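Local coordinates for protein N-acetylmuramoyl-L-alanine amidase (PDB 7AGL) that probably hydrolyses the amide bond between N-acetylmuramic acid and L-alanine in mycobacterial peptidoglycan, as a zinc-dependent amidase, at residues A[100-105]-A[175-180]. Numbering follows the deposited sequence.
Sequences DAVVSI and HPKVLV
Val102 to Ile105 pair in parallel with Lys177 to Val180, Val102 beside Lys177 and Ser104 beside Leu179, and four backbone hydrogen bonds join the strands. Val102 N donates to Pro176 O and Ser104 N to Val178 O; in return Val102 O receives Val178 N and Ser104 O receives Val180 N. The bond from Ser104 N to Val178 O is nearly straight, 177° at the hydrogen, over 2.9 Å. Each of these carbonyls also takes a CA-H...O contact, closest between Lys177 CA and Val102 O at 3.2 Å.

The two strands sit in the middle of the six-stranded mixed sheet of this zinc amidase, with strand 9-14 on the far edge of 101-108. Helices pack on both faces, giving a three-layer alpha/beta/alpha core.

On the Ser104 face, the fully extended Lys177 chain runs obliquely past Val102, its CG 3.8 Å from Val102 CB, until CE is 4.1 Å from Ser104 CB. NZ makes a salt bridge with Glu94 OE1 and a hydrogen bond to Gly169 O. Ser104 OG, 3.7 Å from Leu179 CG, is hydrogen-bonded to Asp13 OD2. The Leu179 side chain lies about 6 Å from the zinc, held by His16, Glu51 and His106, the residue after Ile105.

On the other face the paired side chains are all apolar. Val103 CG2 meets Val178 CG2 at 4.2 Å, while Ile105 (chi1 -65°, chi2 -62°) folds CD1 back against Val180 CB. Phe137 of helix 132-147 covers both Val103 and Val178.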
loop_
_atom_site.group_PDB
_atom_site.type_symbol
_atom_site.label_atom_id
_atom_site.label_comp_id
_atom_site.label_asym_id
_atom_site.label_seq_id
_atom_site.Cartn_x
_atom_site.Cartn_y
_atom_site.Cartn_z
ATOM N N ASP A 100 10.640 3.808 -10.560
ATOM C CA ASP A 100 11.727 3.791 -9.593
ATOM C C ASP A 100 11.267 3.260 -8.239
ATOM O O ASP A 100 12.089 2.736 -7.475
ATOM C CB ASP A 100 12.297 5.203 -9.463
ATOM C CG ASP A 100 12.889 5.703 -10.770
ATOM O OD1 ASP A 100 13.936 5.164 -11.181
ATOM O OD2 ASP A 100 12.307 6.606 -11.407
ATOM N N ALA A 101 9.972 3.389 -7.936
ATOM C CA ALA A 101 9.386 2.929 -6.676
ATOM C C ALA A 101 7.879 2.766 -6.851
ATOM O O ALA A 101 7.249 3.504 -7.614
ATOM C CB ALA A 101 9.681 3.892 -5.517
ATOM N N VAL A 102 7.314 1.780 -6.137
ATOM C CA VAL A 102 5.888 1.465 -6.142
ATOM C C VAL A 102 5.416 1.394 -4.702
ATOM O O VAL A 102 6.051 0.728 -3.884
ATOM C CB VAL A 102 5.599 0.119 -6.834
ATOM C CG1 VAL A 102 4.078 -0.163 -6.803
ATOM C CG2 VAL A 102 6.153 0.127 -8.247
ATOM N N VAL A 103 4.292 2.046 -4.392
ATOM C CA VAL A 103 3.729 1.993 -3.043
ATOM C C VAL A 103 2.276 1.579 -3.124
ATOM O O VAL A 103 1.467 2.260 -3.769
ATOM C CB VAL A 103 3.848 3.329 -2.302
ATOM C CG1 VAL A 103 3.131 3.218 -0.960
ATOM C CG2 VAL A 103 5.322 3.694 -2.120
ATOM N N SER A 104 1.940 0.479 -2.455
ATOM C CA SER A 104 0.566 0.022 -2.332
ATOM C C SER A 104 0.048 0.464 -0.968
ATOM O O SER A 104 0.756 0.335 0.037
ATOM C CB SER A 104 0.507 -1.505 -2.486
ATOM O OG SER A 104 -0.809 -2.019 -2.338
ATOM N N ILE A 105 -1.170 1.001 -0.939
ATOM C CA ILE A 105 -1.762 1.588 0.265
ATOM C C ILE A 105 -2.975 0.756 0.675
ATOM O O ILE A 105 -3.905 0.550 -0.120
ATOM C CB ILE A 105 -2.150 3.061 0.056
ATOM C CG1 ILE A 105 -0.901 3.918 -0.181
ATOM C CG2 ILE A 105 -2.975 3.576 1.254
ATOM C CD1 ILE A 105 0.092 3.934 0.984
ATOM N N HIS A 175 10.179 -4.068 -9.552
ATOM C CA HIS A 175 10.776 -2.807 -9.139
ATOM C C HIS A 175 10.576 -2.681 -7.639
ATOM O O HIS A 175 9.742 -3.388 -7.067
ATOM C CB HIS A 175 10.135 -1.630 -9.889
ATOM C CG HIS A 175 10.225 -1.785 -11.373
ATOM N ND1 HIS A 175 9.282 -2.475 -12.105
ATOM C CD2 HIS A 175 11.210 -1.453 -12.240
ATOM C CE1 HIS A 175 9.654 -2.512 -13.375
ATOM N NE2 HIS A 175 10.816 -1.893 -13.484
ATOM N N PRO A 176 11.337 -1.811 -6.968
ATOM C CA PRO A 176 11.194 -1.713 -5.508
ATOM C C PRO A 176 9.767 -1.341 -5.128
ATOM O O PRO A 176 9.176 -0.396 -5.670
ATOM C CB PRO A 176 12.198 -0.618 -5.122
ATOM C CG PRO A 176 13.209 -0.636 -6.219
ATOM C CD PRO A 176 12.404 -0.917 -7.460
ATOM N N LYS A 177 9.204 -2.100 -4.194
ATOM C CA LYS A 177 7.792 -1.948 -3.873
ATOM C C LYS A 177 7.572 -2.264 -2.402
ATOM O O LYS A 177 8.193 -3.172 -1.855
ATOM C CB LYS A 177 6.921 -2.869 -4.753
ATOM C CG LYS A 177 5.418 -2.788 -4.413
ATOM C CD LYS A 177 4.583 -3.688 -5.308
ATOM C CE LYS A 177 3.112 -3.541 -4.974
ATOM N NZ LYS A 177 2.254 -4.276 -5.979
ATOM N N VAL A 178 6.678 -1.505 -1.765
ATOM C CA VAL A 178 6.220 -1.824 -0.423
ATOM C C VAL A 178 4.707 -1.705 -0.402
ATOM O O VAL A 178 4.105 -0.991 -1.219
ATOM C CB VAL A 178 6.867 -0.912 0.661
ATOM C CG1 VAL A 178 8.376 -1.141 0.714
ATOM C CG2 VAL A 178 6.541 0.562 0.403
ATOM N N LEU A 179 4.086 -2.452 0.507
ATOM C CA LEU A 179 2.645 -2.373 0.751
ATOM C C LEU A 179 2.506 -1.869 2.173
ATOM O O LEU A 179 2.857 -2.584 3.124
ATOM C CB LEU A 179 1.959 -3.731 0.562
ATOM C CG LEU A 179 0.420 -3.773 0.633
ATOM C CD1 LEU A 179 -0.091 -5.094 0.028
ATOM C CD2 LEU A 179 -0.154 -3.597 2.053
ATOM N N VAL A 180 2.005 -0.642 2.320
ATOM C CA VAL A 180 1.888 -0.017 3.633
ATOM C C VAL A 180 0.461 -0.205 4.115
ATOM O O VAL A 180 -0.472 0.323 3.507
ATOM C CB VAL A 180 2.257 1.474 3.593
ATOM C CG1 VAL A 180 2.201 2.061 5.005
ATOM C CG2 VAL A 180 3.666 1.656 3.006
#